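PDB 3LLC: putative hydrolase from Agrobacterium vitis, which probably hydrolyses acyl esters and thioesters, perhaps removing fatty acids from acylated proteins, as an alpha/beta hydrolase. Local coordinates for residues D152-E155 and P156-D160; N183-T186 and R187-E191; R197-A200 and G201-T205; I211-G214 and M215-D219; P218-P221 and Y222-L226. All blocks are in the same frame, centred on the assembly; numbering follows the deposited sequence.

Contact 1 (D152-E155 and P156-D160); sequences DLIE and PLLGD
The chi1 of Ile154 (-60°) puts CG1 beside the backbone N and leaves CG2 anti to it, while Leu158 sets its CG anti to its own carbonyl carbon; these two turns bring the branches together, with Ile154 CG2 3.8 Å from Leu158 CD2. The side chains cross at a slant, and both also rest on Phe172 of strand 171-174. Alongside, the backbone makes turn bonds. Leu157 N donates to Ile154 O at 2.9 Å with an N-H...O angle of 146°. Leu158 N adds only weak bonds, to Ile154 O and to Glu155 O, both 3.3 Å long. Pro156 brings no N-H of its own; its ring instead lays CG 3.6 Å from Asp152 O, and Leu157 CD1 reaches within 3.4 Å of Leu153 O, so apolar carbons lie close to two carbonyls of helix 149-154. A water donates to Glu155 O (3.0 Å) and to Leu158 O (2.9 Å), bridging the two carbonyls. The acidic ends look elsewhere: Glu155 pairs with Arg194, and Asp152 with Lys227 and Arg197. Ile154 further leans on Met190 of helix 187-195. These turn bonds lead from helix 149-154 into the loop before helix 160-169, within the insertion after the sixth strand of the sheet, probably a lid as in many alpha/beta hydrolases.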
loop_
_atom_site.group_PDB
_atom_site.type_symbol
_atom_site.label_atom_id
_atom_site.label_comp_id
_atom_site.label_asym_id
_atom_site.label_seq_id
_atom_site.Cartn_x
_atom_site.Cartn_y
_atom_site.Cartn_z
ATOM N N ASP A 152 2.476 1.775 -16.413
ATOM C CA ASP A 152 1.167 2.220 -16.944
ATOM C C ASP A 152 0.930 3.725 -16.824
ATOM O O ASP A 152 0.228 4.266 -17.653
ATOM C CB ASP A 152 0.003 1.492 -16.271
ATOM C CG ASP A 152 -0.020 -0.013 -16.568
ATOM O OD1 ASP A 152 0.991 -0.559 -17.061
ATOM O OD2 ASP A 152 -1.060 -0.637 -16.242
ATOM N N LEU A 153 1.468 4.362 -15.781
ATOM C CA LEU A 153 1.258 5.803 -15.545
ATOM C C LEU A 153 2.515 6.645 -15.813
ATOM O O LEU A 153 2.392 7.772 -16.310
ATOM C CB LEU A 153 0.727 6.056 -14.137
ATOM C CG LEU A 153 -0.592 5.365 -13.752
ATOM C CD1 LEU A 153 -1.024 5.688 -12.305
ATOM C CD2 LEU A 153 -1.699 5.702 -14.817
ATOM N N ILE A 154 3.711 6.119 -15.539
ATOM C CA ILE A 154 4.956 6.880 -15.809
ATOM C C ILE A 154 5.532 6.686 -17.219
ATOM O O ILE A 154 5.712 7.679 -17.981
ATOM C CB ILE A 154 6.032 6.648 -14.730
ATOM C CG1 ILE A 154 5.497 7.095 -13.342
ATOM C CG2 ILE A 154 7.346 7.383 -15.115
ATOM C CD1 ILE A 154 6.408 6.794 -12.147
ATOM N N GLU A 155 5.843 5.435 -17.589
ATOM C CA GLU A 155 6.445 5.155 -18.900
ATOM C C GLU A 155 5.811 5.880 -20.119
ATOM O O GLU A 155 6.543 6.425 -20.938
ATOM C CB GLU A 155 6.542 3.634 -19.186
ATOM C CG GLU A 155 7.685 2.902 -18.425
ATOM C CD GLU A 155 7.818 1.412 -18.808
ATOM O OE1 GLU A 155 7.489 1.094 -19.950
ATOM O OE2 GLU A 155 8.248 0.575 -17.967
ATOM N N PRO A 156 4.471 5.861 -20.261
ATOM C CA PRO A 156 3.926 6.549 -21.437
ATOM C C PRO A 156 4.161 8.065 -21.480
ATOM O O PRO A 156 4.066 8.645 -22.540
ATOM C CB PRO A 156 2.425 6.248 -21.370
ATOM C CG PRO A 156 2.307 5.063 -20.519
ATOM C CD PRO A 156 3.431 5.117 -19.536
ATOM N N LEU A 157 4.472 8.690 -20.348
ATOM C CA LEU A 157 4.693 10.149 -20.291
ATOM C C LEU A 157 6.150 10.566 -20.377
ATOM O O LEU A 157 6.416 11.750 -20.512
ATOM C CB LEU A 157 4.095 10.730 -19.004
ATOM C CG LEU A 157 2.584 10.576 -18.857
ATOM C CD1 LEU A 157 2.153 11.001 -17.475
ATOM C CD2 LEU A 157 1.839 11.344 -19.953
ATOM N N LEU A 158 7.096 9.625 -20.317
ATOM C CA LEU A 158 8.512 9.974 -20.337
ATOM C C LEU A 158 8.947 10.530 -21.680
ATOM O O LEU A 158 8.546 10.031 -22.738
ATOM C CB LEU A 158 9.400 8.766 -20.024
ATOM C CG LEU A 158 9.343 8.131 -18.637
ATOM C CD1 LEU A 158 10.296 6.929 -18.593
ATOM C CD2 LEU A 158 9.692 9.124 -17.572
ATOM N N GLY A 159 9.789 11.560 -21.631
ATOM C CA GLY A 159 10.367 12.162 -22.836
ATOM C C GLY A 159 11.856 11.905 -22.874
ATOM O O GLY A 159 12.387 11.116 -22.082
ATOM N N ASP A 160 12.552 12.568 -23.790
ATOM C CA ASP A 160 13.986 12.381 -23.892
ATOM C C ASP A 160 14.754 13.002 -22.710
ATOM O O ASP A 160 15.771 12.456 -22.323
ATOM C CB ASP A 160 14.502 12.879 -25.245
ATOM C CG ASP A 160 13.853 12.143 -26.405
ATOM O OD1 ASP A 160 12.621 12.301 -26.578
ATOM O OD2 ASP A 160 14.560 11.406 -27.128
HETATM O O HOH W 1 7.479 7.449 -23.632
#

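Contact 2 (N183-T186 and R187-E191); sequences NIFT and RALME
Leu189 folds back from helix 187-195 onto the strand residues that precede it, starting with CB, which sits 3.4 Å from Thr186 OG1 and 3.5 Å from Thr186 O. CG stands anti to the backbone N (chi1 180°), which carries the branch toward the aromatic ring of Phe185. At the tip, CD2 meets the edge of that ring in its plane, 3.9 Å from Phe185 CD1. The backbone of the same residue is held too: Leu189 N donates to Thr186 OG1 at 3.0 Å and 162°. This makes Thr186 the N-cap of the helix, in a strand-to-helix junction of the probable lid, where strand 183-186 pairs antiparallel with 171-174 and turns directly into the helix. Thr186 OG1 lies between its own N and carbonyl carbon (chi1 64°), the rotamer that points the oxygen at the first turn. Thr186 is gripped a second time through its carbonyl, since Met190 N donates to Thr186 O over 3.1 Å. Within the helix, Arg187 NE donates in its guanidinium plane to Glu191 OE2, a 2.8 Å salt bridge that meets the oxygen from above the carboxylate plane. Beyond the segments, the Phe185 ring meets the rings of Tyr46 and Phe172.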
loop_
_atom_site.group_PDB
_atom_site.type_symbol
_atom_site.label_atom_id
_atom_site.label_comp_id
_atom_site.label_asym_id
_atom_site.label_seq_id
_atom_site.Cartn_x
_atom_site.Cartn_y
_atom_site.Cartn_z
ATOM N N ASN A 183 9.667 14.901 -6.436
ATOM C CA ASN A 183 9.652 13.449 -6.572
ATOM C C ASN A 183 10.845 12.981 -7.371
ATOM O O ASN A 183 11.179 13.579 -8.395
ATOM C CB ASN A 183 8.407 12.981 -7.318
ATOM C CG ASN A 183 7.156 13.103 -6.505
ATOM O OD1 ASN A 183 7.172 12.902 -5.296
ATOM N ND2 ASN A 183 6.045 13.420 -7.170
ATOM N N ILE A 184 11.517 11.951 -6.879
ATOM C CA ILE A 184 12.518 11.274 -7.660
ATOM C C ILE A 184 12.044 9.824 -7.910
ATOM O O ILE A 184 11.370 9.226 -7.071
ATOM C CB ILE A 184 13.918 11.414 -7.066
ATOM C CG1 ILE A 184 14.283 10.280 -6.142
ATOM C CG2 ILE A 184 14.136 12.814 -6.393
ATOM C CD1 ILE A 184 15.312 9.416 -6.769
ATOM N N PHE A 185 12.355 9.310 -9.088
ATOM C CA PHE A 185 12.037 7.930 -9.457
ATOM C C PHE A 185 13.340 7.314 -10.019
ATOM O O PHE A 185 13.940 7.857 -10.951
ATOM C CB PHE A 185 10.938 7.898 -10.514
ATOM C CG PHE A 185 9.623 8.481 -10.065
ATOM C CD1 PHE A 185 8.774 7.769 -9.251
ATOM C CD2 PHE A 185 9.249 9.762 -10.473
ATOM C CE1 PHE A 185 7.553 8.299 -8.829
ATOM C CE2 PHE A 185 8.025 10.298 -10.067
ATOM C CZ PHE A 185 7.191 9.583 -9.255
ATOM N N THR A 186 13.819 6.231 -9.398
ATOM C CA THR A 186 15.086 5.620 -9.782
ATOM C C THR A 186 14.901 4.613 -10.945
ATOM O O THR A 186 13.792 4.057 -11.133
ATOM C CB THR A 186 15.763 4.876 -8.614
ATOM O OG1 THR A 186 14.938 3.786 -8.217
ATOM C CG2 THR A 186 16.006 5.803 -7.350
ATOM N N ARG A 187 15.988 4.413 -11.675
ATOM C CA ARG A 187 16.054 3.397 -12.725
ATOM C C ARG A 187 15.697 2.027 -12.122
ATOM O O ARG A 187 14.916 1.291 -12.709
ATOM C CB ARG A 187 17.441 3.364 -13.362
ATOM C CG ARG A 187 17.572 2.400 -14.560
ATOM C CD ARG A 187 18.981 2.416 -15.177
ATOM N NE ARG A 187 19.318 1.135 -15.792
ATOM C CZ ARG A 187 20.460 0.869 -16.416
ATOM N NH1 ARG A 187 21.404 1.797 -16.526
ATOM N NH2 ARG A 187 20.658 -0.336 -16.930
ATOM N N ALA A 188 16.246 1.715 -10.951
ATOM C CA ALA A 188 15.938 0.436 -10.245
ATOM C C ALA A 188 14.453 0.241 -9.944
ATOM O O ALA A 188 13.899 -0.843 -10.183
ATOM C CB ALA A 188 16.811 0.268 -8.961
ATOM N N LEU A 189 13.778 1.286 -9.459
ATOM C CA LEU A 189 12.336 1.242 -9.267
ATOM C C LEU A 189 11.582 0.966 -10.569
ATOM O O LEU A 189 10.641 0.163 -10.575
ATOM C CB LEU A 189 11.804 2.560 -8.639
ATOM C CG LEU A 189 10.309 2.631 -8.395
ATOM C CD1 LEU A 189 9.941 2.143 -6.989
ATOM C CD2 LEU A 189 9.722 4.058 -8.629
HETATM N N MSE A 190 11.925 1.668 -11.644
HETATM C CA MSE A 190 11.220 1.487 -12.922
HETATM C C MSE A 190 11.422 0.031 -13.456
HETATM O O MSE A 190 10.467 -0.587 -13.899
HETATM C CB MSE A 190 11.713 2.481 -13.995
HETATM C CG MSE A 190 11.500 3.999 -13.642
HETATM SE SE MSE A 190 9.731 4.528 -13.549
HETATM C CE MSE A 190 9.261 4.150 -15.390
ATOM N N GLU A 191 12.643 -0.480 -13.382
ATOM C CA GLU A 191 12.952 -1.821 -13.940
ATOM C C GLU A 191 12.225 -2.899 -13.103
ATOM O O GLU A 191 11.548 -3.768 -13.636
ATOM C CB GLU A 191 14.451 -2.066 -13.957
ATOM C CG GLU A 191 15.215 -1.258 -15.016
ATOM C CD GLU A 191 16.718 -1.349 -14.905
ATOM O OE1 GLU A 191 17.274 -1.879 -13.912
ATOM O OE2 GLU A 191 17.360 -0.847 -15.836
#

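Contact 3 (R197-A200 and G201-T205); sequences RVMA and GMIDT. With EDO (1,2-ethanediol), chain C; EDO (1,2-ethanediol), chain D.
Val198 and Ile203 meet in the return loop that carries the chain from helix 187-195 of the insertion back to strand 209-214 of the central sheet of the alpha/beta hydrolase fold. Their side chains approach at a slant: Val198 CG2 stands 4.0 Å from Ile203 CD1. The chi1 of Val198 (-62°) puts CG1 anti to the carbonyl carbon and CG2 between N and the carbonyl carbon, while Ile203 extends past CG1 (chi2 167°), which carries CD1 toward Val198. The isoleucine also touches the valine carbonyl, with Ile203 CG1 3.4 Å and Ile203 CD1 3.7 Å from Val198 O. Met199, a selenomethionine, makes a looser approach, its CG 4.4 Å from Ile203 CD1. No hydrogen bond joins the two segments, so the bend is held together by apolar packing and by outside partners such as Asp148, whose OD1 accepts from Val198 N and OD2 from Met199 N. In the crystal an ethanediol, probably left from the crystallisation liquor, occupies the site as well. Its O2 donates to Val198 O at 2.7 Å and its O1 lies 3.1 Å from Gly201 N, so the diol lies beside both segments. A second ethanediol makes a weak bond to the carbonyl of Arg197. Val198 packs on Arg122 and Gln125 of helix 115-128; Ile203 and Met199 both touch Leu228 of helix 222-230, and the loop is thus wedged between these two helices.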
loop_
_atom_site.group_PDB
_atom_site.type_symbol
_atom_site.label_atom_id
_atom_site.label_comp_id
_atom_site.label_asym_id
_atom_site.label_seq_id
_atom_site.Cartn_x
_atom_site.Cartn_y
_atom_site.Cartn_z
ATOM N N ARG A 197 4.470 -6.516 -12.014
ATOM C CA ARG A 197 3.291 -6.094 -12.745
ATOM C C ARG A 197 2.146 -7.079 -12.440
ATOM O O ARG A 197 2.318 -8.303 -12.613
ATOM C CB ARG A 197 3.582 -6.041 -14.249
ATOM C CG ARG A 197 2.540 -5.290 -15.089
ATOM C CD ARG A 197 2.973 -5.203 -16.558
ATOM N NE ARG A 197 2.224 -4.155 -17.260
ATOM C CZ ARG A 197 2.541 -3.659 -18.450
ATOM N NH1 ARG A 197 3.576 -4.123 -19.137
ATOM N NH2 ARG A 197 1.793 -2.675 -18.964
ATOM N N VAL A 198 1.023 -6.555 -11.990
ATOM C CA VAL A 198 -0.149 -7.393 -11.596
ATOM C C VAL A 198 -1.316 -7.420 -12.581
ATOM O O VAL A 198 -2.104 -8.396 -12.572
ATOM C CB VAL A 198 -0.655 -7.062 -10.147
ATOM C CG1 VAL A 198 0.429 -7.340 -9.116
ATOM C CG2 VAL A 198 -1.192 -5.612 -9.998
HETATM N N MSE A 199 -1.447 -6.394 -13.452
HETATM C CA MSE A 199 -2.571 -6.314 -14.390
HETATM C C MSE A 199 -2.276 -6.804 -15.818
HETATM O O MSE A 199 -3.039 -6.512 -16.732
HETATM C CB MSE A 199 -3.180 -4.889 -14.393
HETATM C CG MSE A 199 -3.714 -4.461 -13.017
HETATM SE SE MSE A 199 -4.743 -2.770 -13.093
HETATM C CE MSE A 199 -3.223 -1.663 -13.655
ATOM N N ALA A 200 -1.192 -7.548 -16.025
ATOM C CA ALA A 200 -0.975 -8.194 -17.319
ATOM C C ALA A 200 -1.869 -9.463 -17.444
ATOM O O ALA A 200 -2.030 -10.001 -18.526
ATOM C CB ALA A 200 0.526 -8.542 -17.590
ATOM N N GLY A 201 -2.443 -9.915 -16.326
ATOM C CA GLY A 201 -3.476 -10.979 -16.350
ATOM C C GLY A 201 -4.504 -10.789 -15.245
ATOM O O GLY A 201 -4.603 -9.720 -14.694
HETATM N N MSE A 202 -5.306 -11.828 -14.966
HETATM C CA MSE A 202 -6.356 -11.755 -13.928
HETATM C C MSE A 202 -5.784 -11.987 -12.535
HETATM O O MSE A 202 -4.875 -12.794 -12.354
HETATM C CB MSE A 202 -7.474 -12.787 -14.236
HETATM C CG MSE A 202 -8.109 -12.629 -15.605
HETATM SE SE MSE A 202 -9.013 -10.867 -15.723
HETATM C CE MSE A 202 -10.275 -11.111 -14.195
ATOM N N ILE A 203 -6.264 -11.232 -11.550
ATOM C CA ILE A 203 -5.790 -11.302 -10.150
ATOM C C ILE A 203 -6.821 -12.097 -9.291
ATOM O O ILE A 203 -7.998 -11.745 -9.290
ATOM C CB ILE A 203 -5.656 -9.895 -9.566
ATOM C CG1 ILE A 203 -4.641 -9.069 -10.380
ATOM C CG2 ILE A 203 -5.294 -9.940 -8.056
ATOM C CD1 ILE A 203 -4.676 -7.529 -10.067
ATOM N N ASP A 204 -6.379 -13.176 -8.625
ATOM C CA ASP A 204 -7.201 -14.024 -7.737
ATOM C C ASP A 204 -7.050 -13.539 -6.278
ATOM O O ASP A 204 -6.005 -13.776 -5.664
ATOM C CB ASP A 204 -6.664 -15.469 -7.880
ATOM C CG ASP A 204 -7.392 -16.503 -7.014
ATOM O OD1 ASP A 204 -8.430 -16.203 -6.391
ATOM O OD2 ASP A 204 -6.899 -17.658 -6.979
ATOM N N THR A 205 -8.055 -12.892 -5.687
ATOM C CA THR A 205 -7.914 -12.413 -4.278
ATOM C C THR A 205 -8.430 -13.375 -3.194
ATOM O O THR A 205 -7.901 -13.395 -2.070
ATOM C CB THR A 205 -8.662 -11.091 -4.062
ATOM O OG1 THR A 205 -10.026 -11.309 -4.404
ATOM C CG2 THR A 205 -8.031 -9.970 -4.933
HETATM C C1 EDO C . -1.412 -12.492 -13.054
HETATM O O1 EDO C . -1.037 -11.689 -14.171
HETATM C C2 EDO C . -2.192 -11.603 -12.113
HETATM O O2 EDO C . -1.269 -10.745 -11.492
HETATM C C1 EDO D . 4.251 -10.514 -10.560
HETATM O O1 EDO D . 5.243 -11.293 -9.853
HETATM C C2 EDO D . 2.889 -10.631 -9.898
HETATM O O2 EDO D . 1.906 -11.119 -10.809
#

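Contact 4 (I211-G214 and M215-D219); sequences ILQG and MADPD
The flat amide of Gln213 and the flat carboxylate of Asp217 come together with planes only 22° apart, although the two side chains cross at about a right angle. They lie where strand 209-214 ends in the loop that, in alpha/beta hydrolases, bears the acid of the catalytic triad after the seventh strand; Asp217 has the position and geometry for that role, probably with Ser114 and His247. Gln213 NE2 donates to Gly214 O at 3.0 Å and 163°. The acceptor lies nearly in the amide plane, and the N-H points to a lone pair in the carbonyl plane, so this bond fixes the rotation of the amide. NE2 adds weak bonds to Asp217 OD2, at 3.4 Å, and to Val220 O. The glutamine chain runs anti to its backbone N and then bends at chi2 (74°), which turns the amide back toward the carbonyl of Gly214. Both carboxylate oxygens of Asp217 are engaged. Its OD1 accepts from Asp219 N at 2.9 Å, nearly along the C-O axis, forming an Asx turn, and takes a further bond from the backbone N of Val220. Its OD2 meets His247 ND1, the strongest polar partner of the side chain. Asp217 CB, meanwhile, packs 3.5 Å from Gly214 O, closing the loop against the strand. A water completes the setting, donating to Asp217 OD2 and accepting from Gly214 N, the water oxygen lying 2.8 Å from both Asp217 OD2 and Gly214 N.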
loop_
_atom_site.group_PDB
_atom_site.type_symbol
_atom_site.label_atom_id
_atom_site.label_comp_id
_atom_site.label_asym_id
_atom_site.label_seq_id
_atom_site.Cartn_x
_atom_site.Cartn_y
_atom_site.Cartn_z
ATOM N N ILE A 211 -12.770 -0.631 -3.428
ATOM C CA ILE A 211 -11.886 0.476 -3.900
ATOM C C ILE A 211 -12.629 1.829 -3.736
ATOM O O ILE A 211 -13.816 1.934 -4.074
ATOM C CB ILE A 211 -11.513 0.307 -5.385
ATOM C CG1 ILE A 211 -10.832 -1.052 -5.658
ATOM C CG2 ILE A 211 -10.590 1.493 -5.897
ATOM C CD1 ILE A 211 -11.030 -1.580 -7.124
ATOM N N LEU A 212 -11.914 2.835 -3.199
ATOM C CA LEU A 212 -12.401 4.222 -3.061
ATOM C C LEU A 212 -11.465 5.076 -3.944
ATOM O O LEU A 212 -10.230 4.984 -3.819
ATOM C CB LEU A 212 -12.327 4.692 -1.615
ATOM C CG LEU A 212 -13.297 4.039 -0.604
ATOM C CD1 LEU A 212 -12.723 4.024 0.814
ATOM C CD2 LEU A 212 -14.619 4.793 -0.581
ATOM N N GLN A 213 -12.053 5.875 -4.846
ATOM C CA GLN A 213 -11.286 6.593 -5.874
ATOM C C GLN A 213 -11.953 7.931 -6.219
ATOM O O GLN A 213 -13.178 8.024 -6.506
ATOM C CB GLN A 213 -11.173 5.709 -7.131
ATOM C CG GLN A 213 -10.570 6.377 -8.354
ATOM C CD GLN A 213 -9.060 6.568 -8.247
ATOM O OE1 GLN A 213 -8.304 5.635 -7.910
ATOM N NE2 GLN A 213 -8.609 7.783 -8.568
ATOM N N GLY A 214 -11.144 8.990 -6.209
ATOM C CA GLY A 214 -11.625 10.301 -6.605
ATOM C C GLY A 214 -11.571 10.518 -8.111
ATOM O O GLY A 214 -10.648 10.029 -8.785
HETATM N N MSE A 215 -12.536 11.258 -8.648
HETATM C CA MSE A 215 -12.547 11.562 -10.085
HETATM C C MSE A 215 -11.827 12.906 -10.401
HETATM O O MSE A 215 -11.749 13.307 -11.544
HETATM C CB MSE A 215 -13.971 11.526 -10.654
HETATM C CG MSE A 215 -14.719 10.182 -10.392
HETATM SE SE MSE A 215 -16.477 10.148 -11.089
HETATM C CE MSE A 215 -16.112 9.934 -12.962
ATOM N N ALA A 216 -11.386 13.614 -9.370
ATOM C CA ALA A 216 -10.536 14.812 -9.546
ATOM C C ALA A 216 -9.087 14.541 -9.078
ATOM O O ALA A 216 -8.387 15.428 -8.573
ATOM C CB ALA A 216 -11.156 16.014 -8.794
ATOM N N ASP A 217 -8.651 13.303 -9.218
ATOM C CA ASP A 217 -7.307 12.837 -8.804
ATOM C C ASP A 217 -6.334 13.084 -9.970
ATOM O O ASP A 217 -6.485 12.478 -11.042
ATOM C CB ASP A 217 -7.420 11.334 -8.433
ATOM C CG ASP A 217 -6.128 10.750 -7.888
ATOM O OD1 ASP A 217 -5.030 11.252 -8.263
ATOM O OD2 ASP A 217 -6.179 9.743 -7.133
ATOM N N PRO A 218 -5.376 14.053 -9.818
ATOM C CA PRO A 218 -4.447 14.338 -10.899
ATOM C C PRO A 218 -3.237 13.383 -10.993
ATOM O O PRO A 218 -2.474 13.510 -11.938
ATOM C CB PRO A 218 -3.965 15.782 -10.580
ATOM C CG PRO A 218 -3.919 15.768 -9.078
ATOM C CD PRO A 218 -5.035 14.823 -8.609
ATOM N N ASP A 219 -3.091 12.441 -10.061
ATOM C CA ASP A 219 -1.939 11.531 -9.988
ATOM C C ASP A 219 -2.286 10.111 -10.458
ATOM O O ASP A 219 -1.596 9.565 -11.307
ATOM C CB ASP A 219 -1.430 11.442 -8.560
ATOM C CG ASP A 219 -0.989 12.809 -8.006
ATOM O OD1 ASP A 219 -0.537 13.665 -8.792
ATOM O OD2 ASP A 219 -1.157 13.032 -6.802
HETATM O O HOH W 2 -8.462 9.526 -5.450
#

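Contact 5 (P218-P221 and Y222-L226); sequences PDVP and YQHAL
Val220 and Pro221 meet the first turn of helix 222-230 through hydrogen bonding and packing. In the backbone, His224 N donates to Pro221 O at 2.9 Å, with an N-H...O angle of 149°. His224 CB also lies 3.2 Å from Pro221 O, beside this bond. The helix then takes up its own bonding, Ala225 N donating to Tyr222 O over 3.0 Å. Apolar packing joins Val220 to His224: Val220 CG1 lies 3.9 Å from His224 CB and 4.0 Å from His224 CD2, so the valine branch touches CB and the CD2 corner of the ring. CG of His224 is anti to its backbone N (chi1 -159°), and this sends the ring on toward the insertion, where NE2 is hydrogen-bonded to Pro147 O and the ring packs on Leu153 and Met199. Topologically this is the entry from the probable acid loop of the alpha/beta hydrolase fold into the helix that follows it, and Val220 also touches His247 of the presumed triad. A bound tetraethylene glycol, probably from the crystallisation liquor, lies about 4 Å from the nearest atom of the Val220 side chain. The remaining contacts are those of the Gln223 amide oxygen. Within the helix, the Gln223 chain bends at chi2 and brings OE1 3.4 Å above one face of the Tyr222 ring, offset toward its rim; across the junction, Gln223 OE1 is also 3.4 Å from Pro221 CB. Beyond the segments, the Tyr222 side chain packs on Leu241 and on Met215.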
loop_
_atom_site.group_PDB
_atom_site.type_symbol
_atom_site.label_atom_id
_atom_site.label_comp_id
_atom_site.label_asym_id
_atom_site.label_seq_id
_atom_site.Cartn_x
_atom_site.Cartn_y
_atom_site.Cartn_z
ATOM N N PRO A 218 -5.376 14.053 -9.818
ATOM C CA PRO A 218 -4.447 14.338 -10.899
ATOM C C PRO A 218 -3.237 13.383 -10.993
ATOM O O PRO A 218 -2.474 13.510 -11.938
ATOM C CB PRO A 218 -3.965 15.782 -10.580
ATOM C CG PRO A 218 -3.919 15.768 -9.078
ATOM C CD PRO A 218 -5.035 14.823 -8.609
ATOM N N ASP A 219 -3.091 12.441 -10.061
ATOM C CA ASP A 219 -1.939 11.531 -9.988
ATOM C C ASP A 219 -2.286 10.111 -10.458
ATOM O O ASP A 219 -1.596 9.565 -11.307
ATOM C CB ASP A 219 -1.430 11.442 -8.560
ATOM C CG ASP A 219 -0.989 12.809 -8.006
ATOM O OD1 ASP A 219 -0.537 13.665 -8.792
ATOM O OD2 ASP A 219 -1.157 13.032 -6.802
ATOM N N VAL A 220 -3.356 9.543 -9.901
ATOM C CA VAL A 220 -3.926 8.267 -10.380
ATOM C C VAL A 220 -5.312 8.546 -11.035
ATOM O O VAL A 220 -6.262 8.809 -10.331
ATOM C CB VAL A 220 -4.064 7.249 -9.213
ATOM C CG1 VAL A 220 -4.747 5.938 -9.700
ATOM C CG2 VAL A 220 -2.684 6.928 -8.606
ATOM N N PRO A 221 -5.412 8.540 -12.378
ATOM C CA PRO A 221 -6.683 8.822 -13.055
ATOM C C PRO A 221 -7.745 7.821 -12.615
ATOM O O PRO A 221 -7.400 6.661 -12.418
ATOM C CB PRO A 221 -6.377 8.626 -14.545
ATOM C CG PRO A 221 -4.934 8.364 -14.660
ATOM C CD PRO A 221 -4.338 8.179 -13.316
ATOM N N TYR A 222 -8.992 8.257 -12.453
ATOM C CA TYR A 222 -10.033 7.330 -11.972
ATOM C C TYR A 222 -10.202 6.139 -12.937
ATOM O O TYR A 222 -10.620 5.060 -12.518
ATOM C CB TYR A 222 -11.369 8.055 -11.736
ATOM C CG TYR A 222 -12.113 8.410 -12.985
ATOM C CD1 TYR A 222 -13.007 7.504 -13.575
ATOM C CD2 TYR A 222 -11.951 9.664 -13.596
ATOM C CE1 TYR A 222 -13.664 7.819 -14.742
ATOM C CE2 TYR A 222 -12.617 9.980 -14.768
ATOM C CZ TYR A 222 -13.483 9.051 -15.329
ATOM O OH TYR A 222 -14.148 9.355 -16.490
ATOM N N GLN A 223 -9.899 6.351 -14.223
ATOM C CA GLN A 223 -9.947 5.265 -15.245
ATOM C C GLN A 223 -9.028 4.078 -14.858
ATOM O O GLN A 223 -9.263 2.915 -15.278
ATOM C CB GLN A 223 -9.559 5.799 -16.633
ATOM C CG GLN A 223 -10.546 6.848 -17.236
ATOM C CD GLN A 223 -10.219 8.326 -16.904
ATOM O OE1 GLN A 223 -9.543 8.649 -15.906
ATOM N NE2 GLN A 223 -10.763 9.234 -17.729
ATOM N N HIS A 224 -7.965 4.367 -14.082
ATOM C CA HIS A 224 -7.043 3.324 -13.601
ATOM C C HIS A 224 -7.769 2.364 -12.634
ATOM O O HIS A 224 -7.480 1.136 -12.632
ATOM C CB HIS A 224 -5.834 3.958 -12.920
ATOM C CG HIS A 224 -4.626 3.076 -12.844
ATOM N ND1 HIS A 224 -3.967 2.615 -13.971
ATOM C CD2 HIS A 224 -3.939 2.598 -11.777
ATOM C CE1 HIS A 224 -2.930 1.876 -13.591
ATOM N NE2 HIS A 224 -2.892 1.845 -12.266
ATOM N N ALA A 225 -8.707 2.888 -11.840
ATOM C CA ALA A 225 -9.513 2.069 -10.915
ATOM C C ALA A 225 -10.483 1.165 -11.693
ATOM O O ALA A 225 -10.675 0.007 -11.332
ATOM C CB ALA A 225 -10.286 2.947 -9.874
ATOM N N LEU A 226 -11.079 1.692 -12.769
ATOM C CA LEU A 226 -11.934 0.903 -13.672
ATOM C C LEU A 226 -11.115 -0.206 -14.344
ATOM O O LEU A 226 -11.601 -1.329 -14.484
ATOM C CB LEU A 226 -12.626 1.802 -14.713
ATOM C CG LEU A 226 -13.774 2.672 -14.148
ATOM C CD1 LEU A 226 -14.171 3.777 -15.179
ATOM C CD2 LEU A 226 -15.010 1.827 -13.753
#

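Contacts 1 and 2 belong to the insertion that is probably a lid, and touch through Ile154, Glu155, Phe185 and Met190. Contact 1 is the surface one, its turn held by partly weak backbone bonds and a water; contact 2 is partly buried and has a true side-chain cap. Contact 3, buried on the way back from the insertion to the sheet, relies on apolar packing without a bond between its segments, and its Met199 meets His224 of contact 5. Contacts 4 and 5 share Pro218 and Asp219 and lie with centres about 6 Å apart: the buried contact 4 is densely polar around the probable triad acid, whereas contact 5 leads into the next helix with more apolar packing.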